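Local atomic coordinates of cucumber basic protein (Cucumis sativus, PDB entry 2CBP), a protein that binds a single type 1 copper ion and, as a plant blue copper protein of the phytocyanin family, probably carries electrons. Residues A[22-27]-A[68-73]; A[37-42]-A[77-82]. One frame throughout, in Å; residues are numbered along the deposited sequence. Where two conformers were deposited one is given.

Contact 1 (A[22-27]-A[68-73]); sequences KRFRAG and IKLPKG
Lys69, in the given one of its two conformers, runs its side chain alongside Gly27. The whole approach is doubtful, since this conformer crowds the glycine, and the bond from its ammonium NZ to Gly27 O is weak at best.

The backbone of Leu70 makes the firm connection. Its carbonyl O accepts a hydrogen bond from the amide N of Gly27 at 2.7 Å with the N-H nearly straight (171°), and Ala26 CA adds a C-H...O approach to that oxygen at 3.5 Å. The glycine's phi of 96° would press any side chain against the carbonyl O of Ala26, and with none the glycine can make the turn. On the apolar side, chi1 of -67° swings Leu70 CG beside its backbone N, and from there the extended second torsion carries CD1 to Phe24 CB (4.0 Å).

Past Pro71, whose carbonyl carbon comes near the methyl of Ala26, Lys72 closes the account: its CA lies 3.8 Å from Ala26 CB and its CG 4.0 Å from the same methyl. The lysine chain then bends at its second torsion and carries the amine away.

The loop 22-27 and the turn after strand 65-69 thus meet at the end of the β-sandwich remote from the copper. Phe24 and Leu70 both pack on Leu30 of strand 29-33 and Val93 of strand 90-95, Leu70 reaches strand 73-78 through Ser75 and Phe77, and backbone bonds from Phe24 and Ala26 to Leu96 tie the first loop to the C-terminus.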
loop_
_atom_site.group_PDB
_atom_site.type_symbol
_atom_site.label_atom_id
_atom_site.label_comp_id
_atom_site.label_asym_id
_atom_site.label_seq_id
_atom_site.Cartn_x
_atom_site.Cartn_y
_atom_site.Cartn_z
ATOM N N LYS A 22 -12.108 1.403 -8.024
ATOM C CA LYS A 22 -11.899 2.789 -7.514
ATOM C C LYS A 22 -11.141 3.563 -8.566
ATOM O O LYS A 22 -10.310 3.009 -9.300
ATOM C CB LYS A 22 -11.232 2.780 -6.167
ATOM C CG LYS A 22 -12.069 1.857 -5.218
ATOM C CD LYS A 22 -11.570 2.024 -3.802
ATOM C CE LYS A 22 -12.418 1.331 -2.780
ATOM N NZ LYS A 22 -12.586 -0.108 -3.053
ATOM N N ARG A 23 -11.459 4.830 -8.643
ATOM C CA ARG A 23 -10.820 5.750 -9.613
ATOM C C ARG A 23 -10.103 6.817 -8.806
ATOM O O ARG A 23 -10.754 7.664 -8.165
ATOM C CB ARG A 23 -11.833 6.329 -10.596
ATOM N N PHE A 24 -8.782 6.725 -8.848
ATOM C CA PHE A 24 -7.941 7.667 -8.100
ATOM C C PHE A 24 -7.462 8.816 -8.981
ATOM O O PHE A 24 -7.309 8.685 -10.201
ATOM C CB PHE A 24 -6.770 6.924 -7.411
ATOM C CG PHE A 24 -7.188 5.761 -6.539
ATOM C CD1 PHE A 24 -7.648 5.990 -5.234
ATOM C CD2 PHE A 24 -7.131 4.463 -7.010
ATOM C CE1 PHE A 24 -8.062 4.922 -4.433
ATOM C CE2 PHE A 24 -7.519 3.373 -6.213
ATOM C CZ PHE A 24 -7.985 3.612 -4.928
ATOM N N ARG A 25 -7.215 9.925 -8.319
ATOM C CA ARG A 25 -6.714 11.146 -8.941
ATOM C C ARG A 25 -5.418 11.552 -8.241
ATOM O O ARG A 25 -5.261 11.280 -7.043
ATOM C CB ARG A 25 -7.669 12.321 -8.857
ATOM C CG ARG A 25 -8.746 12.393 -9.906
ATOM C CD ARG A 25 -9.557 13.630 -9.738
ATOM N NE ARG A 25 -8.867 14.886 -9.771
ATOM C CZ ARG A 25 -8.374 15.697 -8.850
ATOM N NH1 ARG A 25 -8.439 15.462 -7.538
ATOM N NH2 ARG A 25 -7.771 16.847 -9.222
ATOM N N ALA A 26 -4.556 12.184 -9.022
ATOM C CA ALA A 26 -3.276 12.660 -8.436
ATOM C C ALA A 26 -3.709 13.588 -7.281
ATOM O O ALA A 26 -4.670 14.372 -7.450
ATOM C CB ALA A 26 -2.451 13.395 -9.445
ATOM N N GLY A 27 -3.009 13.465 -6.168
ATOM C CA GLY A 27 -3.308 14.293 -5.008
ATOM C C GLY A 27 -4.208 13.618 -3.996
ATOM O O GLY A 27 -4.281 14.105 -2.848
ATOM N N ILE A 68 -0.765 8.815 2.852
ATOM C CA ILE A 68 0.084 8.907 1.650
ATOM C C ILE A 68 -0.641 9.509 0.462
ATOM O O ILE A 68 -1.658 9.070 -0.047
ATOM C CB ILE A 68 0.707 7.536 1.319
ATOM C CG1 ILE A 68 1.439 7.072 2.575
ATOM C CG2 ILE A 68 1.646 7.682 0.151
ATOM C CD1 ILE A 68 1.998 5.670 2.597
ATOM N N LYS A 69 -0.066 10.636 0.014
ATOM C CA LYS A 69 -0.607 11.417 -1.104
ATOM C C LYS A 69 -0.078 10.765 -2.386
ATOM O O LYS A 69 1.115 10.482 -2.509
ATOM C CB LYS A 69 -0.231 12.875 -1.040
ATOM C CG LYS A 69 -1.127 13.874 -1.759
ATOM C CD LYS A 69 -0.484 15.266 -1.748
ATOM C CE LYS A 69 -1.398 16.310 -2.358
ATOM N NZ LYS A 69 -1.859 15.896 -3.706
ATOM N N LEU A 70 -1.011 10.548 -3.292
ATOM C CA LEU A 70 -0.641 9.914 -4.551
ATOM C C LEU A 70 -0.181 10.870 -5.638
ATOM O O LEU A 70 -0.854 11.857 -5.978
ATOM C CB LEU A 70 -1.893 9.204 -5.061
ATOM C CG LEU A 70 -2.418 8.011 -4.284
ATOM C CD1 LEU A 70 -3.612 7.456 -5.023
ATOM C CD2 LEU A 70 -1.358 6.950 -4.092
ATOM N N PRO A 71 0.961 10.525 -6.204
ATOM C CA PRO A 71 1.519 11.259 -7.353
ATOM C C PRO A 71 0.726 10.786 -8.579
ATOM O O PRO A 71 -0.022 9.751 -8.541
ATOM C CB PRO A 71 2.964 10.825 -7.362
ATOM C CG PRO A 71 2.972 9.396 -6.845
ATOM C CD PRO A 71 1.804 9.350 -5.874
ATOM N N LYS A 72 0.869 11.482 -9.671
ATOM C CA LYS A 72 0.199 11.125 -10.941
ATOM C C LYS A 72 0.858 9.800 -11.390
ATOM O O LYS A 72 2.085 9.676 -11.288
ATOM C CB LYS A 72 0.427 12.167 -12.004
ATOM C CG LYS A 72 -0.661 12.565 -12.936
ATOM C CD LYS A 72 -0.704 11.898 -14.298
ATOM C CE LYS A 72 -2.112 11.946 -14.849
ATOM N NZ LYS A 72 -2.467 11.108 -15.994
ATOM N N GLY A 73 0.040 8.883 -11.861
ATOM C CA GLY A 73 0.534 7.598 -12.345
ATOM C C GLY A 73 0.386 6.454 -11.375
ATOM O O GLY A 73 -0.437 6.439 -10.458
#

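Contact 2 (A[37-42]-A[77-82]). Residue 37 of segment 37-42 comes from a tag, linker or insertion. With CU (copper (II) ion), chain B.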
loop_
_atom_site.group_PDB
_atom_site.type_symbol
_atom_site.label_atom_id
_atom_site.label_comp_id
_atom_site.label_asym_id
_atom_site.label_seq_id
_atom_site.Cartn_x
_atom_site.Cartn_y
_atom_site.Cartn_z
ATOM N N SER A 37 3.675 -2.889 15.107
ATOM C CA SER A 37 4.521 -3.956 15.679
ATOM C C SER A 37 4.424 -5.200 14.769
ATOM O O SER A 37 5.312 -6.061 14.830
ATOM C CB SER A 37 4.134 -4.296 17.104
ATOM O OG SER A 37 2.972 -5.081 17.180
ATOM N N MET A 38 3.377 -5.234 13.938
ATOM C CA MET A 38 3.112 -6.352 13.067
ATOM C C MET A 38 3.085 -6.116 11.573
ATOM O O MET A 38 3.022 -7.100 10.820
ATOM C CB MET A 38 1.666 -6.882 13.432
ATOM C CG MET A 38 1.572 -7.125 14.919
ATOM S SD MET A 38 0.168 -8.119 15.407
ATOM C CE MET A 38 -1.163 -7.274 14.529
ATOM N N HIS A 39 3.060 -4.871 11.175
ATOM C CA HIS A 39 2.980 -4.481 9.759
ATOM C C HIS A 39 3.631 -3.121 9.492
ATOM O O HIS A 39 3.884 -2.349 10.397
ATOM C CB HIS A 39 1.510 -4.403 9.336
ATOM C CG HIS A 39 0.650 -5.613 9.461
ATOM N ND1 HIS A 39 0.723 -6.704 8.587
ATOM C CD2 HIS A 39 -0.340 -5.859 10.385
ATOM C CE1 HIS A 39 -0.172 -7.548 9.009
ATOM N NE2 HIS A 39 -0.837 -7.093 10.080
ATOM N N ASN A 40 3.869 -2.849 8.212
ATOM C CA ASN A 40 4.455 -1.618 7.714
ATOM C C ASN A 40 3.845 -1.367 6.306
ATOM O O ASN A 40 3.069 -2.165 5.785
ATOM C CB ASN A 40 5.998 -1.571 7.672
ATOM C CG ASN A 40 6.629 -2.643 6.830
ATOM O OD1 ASN A 40 5.977 -3.218 5.921
ATOM N ND2 ASN A 40 7.889 -3.001 7.100
ATOM N N VAL A 41 4.252 -0.210 5.789
ATOM C CA VAL A 41 3.831 0.211 4.431
ATOM C C VAL A 41 5.146 0.548 3.724
ATOM O O VAL A 41 5.926 1.395 4.230
ATOM C CB VAL A 41 2.828 1.386 4.462
ATOM C CG1 VAL A 41 2.469 1.867 3.056
ATOM C CG2 VAL A 41 1.587 1.081 5.276
ATOM N N VAL A 42 5.379 -0.087 2.596
ATOM C CA VAL A 42 6.600 0.124 1.816
ATOM C C VAL A 42 6.205 0.518 0.385
ATOM O O VAL A 42 5.376 -0.176 -0.238
ATOM C CB VAL A 42 7.502 -1.139 1.882
ATOM C CG1 VAL A 42 8.870 -0.965 1.241
ATOM C CG2 VAL A 42 7.623 -1.711 3.290
ATOM N N PHE A 77 2.423 -0.489 -3.277
ATOM C CA PHE A 77 2.661 -0.602 -1.833
ATOM C C PHE A 77 2.596 -2.080 -1.415
ATOM O O PHE A 77 1.733 -2.862 -1.825
ATOM C CB PHE A 77 1.632 0.188 -0.971
ATOM C CG PHE A 77 1.431 1.605 -1.399
ATOM C CD1 PHE A 77 0.490 1.889 -2.411
ATOM C CD2 PHE A 77 2.178 2.624 -0.846
ATOM C CE1 PHE A 77 0.323 3.202 -2.856
ATOM C CE2 PHE A 77 2.024 3.960 -1.275
ATOM C CZ PHE A 77 1.086 4.213 -2.288
ATOM N N ILE A 78 3.545 -2.394 -0.517
ATOM C CA ILE A 78 3.566 -3.755 0.032
ATOM C C ILE A 78 3.882 -3.645 1.543
ATOM O O ILE A 78 4.317 -2.591 2.005
ATOM C CB ILE A 78 4.609 -4.675 -0.595
ATOM C CG1 ILE A 78 6.005 -4.218 -0.215
ATOM C CG2 ILE A 78 4.496 -4.774 -2.106
ATOM C CD1 ILE A 78 7.170 -5.071 -0.729
ATOM N N CYS A 79 3.638 -4.745 2.211
ATOM C CA CYS A 79 3.998 -4.875 3.652
ATOM C C CYS A 79 5.237 -5.811 3.525
ATOM O O CYS A 79 5.021 -6.853 2.858
ATOM C CB CYS A 79 2.949 -5.435 4.550
ATOM S SG CYS A 79 3.582 -5.945 6.175
ATOM N N ASN A 80 6.379 -5.446 4.051
ATOM C CA ASN A 80 7.543 -6.335 3.880
ATOM C C ASN A 80 7.912 -7.210 5.068
ATOM O O ASN A 80 9.026 -7.802 5.037
ATOM C CB ASN A 80 8.719 -5.671 3.188
ATOM C CG ASN A 80 9.546 -4.769 4.073
ATOM O OD1 ASN A 80 9.257 -4.625 5.265
ATOM N ND2 ASN A 80 10.559 -4.189 3.451
ATOM N N PHE A 81 7.065 -7.384 6.027
ATOM C CA PHE A 81 7.239 -8.339 7.147
ATOM C C PHE A 81 7.280 -9.696 6.427
ATOM O O PHE A 81 6.639 -9.895 5.383
ATOM C CB PHE A 81 6.058 -8.263 8.117
ATOM C CG PHE A 81 6.247 -7.258 9.228
ATOM C CD1 PHE A 81 6.437 -5.914 8.965
ATOM C CD2 PHE A 81 6.227 -7.702 10.543
ATOM C CE1 PHE A 81 6.611 -4.993 10.019
ATOM C CE2 PHE A 81 6.398 -6.812 11.604
ATOM C CZ PHE A 81 6.599 -5.478 11.341
ATOM N N PRO A 82 8.061 -10.622 6.928
ATOM C CA PRO A 82 8.211 -11.943 6.298
ATOM C C PRO A 82 6.911 -12.616 6.013
ATOM O O PRO A 82 6.057 -12.876 6.872
ATOM C CB PRO A 82 9.154 -12.714 7.215
ATOM C CG PRO A 82 9.939 -11.639 7.969
ATOM C CD PRO A 82 8.891 -10.514 8.161
HETATM CU CU CU B . 1.954 -6.990 7.127
#
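His39 and Cys79 meet through the copper ion, which is bound by His39 ND1 at 1.9 Å and by Cys79 SG at 2.2 Å. The thiolate lies at the edge of the imidazole, near its plane. With SG anti to the backbone N (chi1 166°), Cys79 is aimed at the ion; His84 and Met89 complete the site.

Hydrogen bonds fix the chain around these ligands. Asn40 grips Asn80 twice: OD1 accepts Asn80 N at 2.9 Å, in the carbonyl plane and on a lone pair, while ND2 gives a hydrogen to Asn80 OD1 at 2.8 Å. In that second bond Asn80 OD1 lies close to the amide plane of Asn40, whereas ND2 stands above the carbonyl plane of Asn80, away from a lone pair, the two amides being turned 60° apart. An alanine in place of Asn40 would probably leave Asn80 N and OD1 without these mates and allow the backbone beside Cys79 to shift. Further along, Val42 and Ile78 form an antiparallel hydrogen-bonded pair, Val42 N to Ile78 O at 2.8 Å and Ile78 N to Val42 O at 2.9 Å.

Ring and apolar contacts fill in the rest. The Phe81 ring lies against the backbone before the histidine, with Met38 O 3.3 Å above one face and His39 N over the same face, while the amide of Asn40 stands at its edge. Val41 CG1 touches Phe77 CD2 at 4.0 Å, and Val42 CB meets Ile78 CG1.

Here two neighbouring strands of a cupredoxin β-sandwich run out into ligand-bearing loops, held together by an asparagine next to the copper histidine, an arrangement characteristic of type 1 copper sites.

In the fold
Contact 1 and contact 2 lie on opposite sides of the chain's centre, with their own centres 21 Å apart, yet the hydrophobic interior joins them. Ile68 CD1 packs on Val41 CG1 at 3.9 Å, Ile68 CG2 on Phe77 CE2 at 4.0 Å, and Leu70 CD2 on Phe77 CZ at 4.1 Å. Only contact 2 holds copper ligands; contact 1 belongs to the far end of the sandwich. Strands 65-69 and 73-78 follow each other in the chain, so the turn in contact 1 leads directly into the strand that delivers Cys79. The segments of the two contacts alternate along the sequence, and all four belong to one phytocyanin domain.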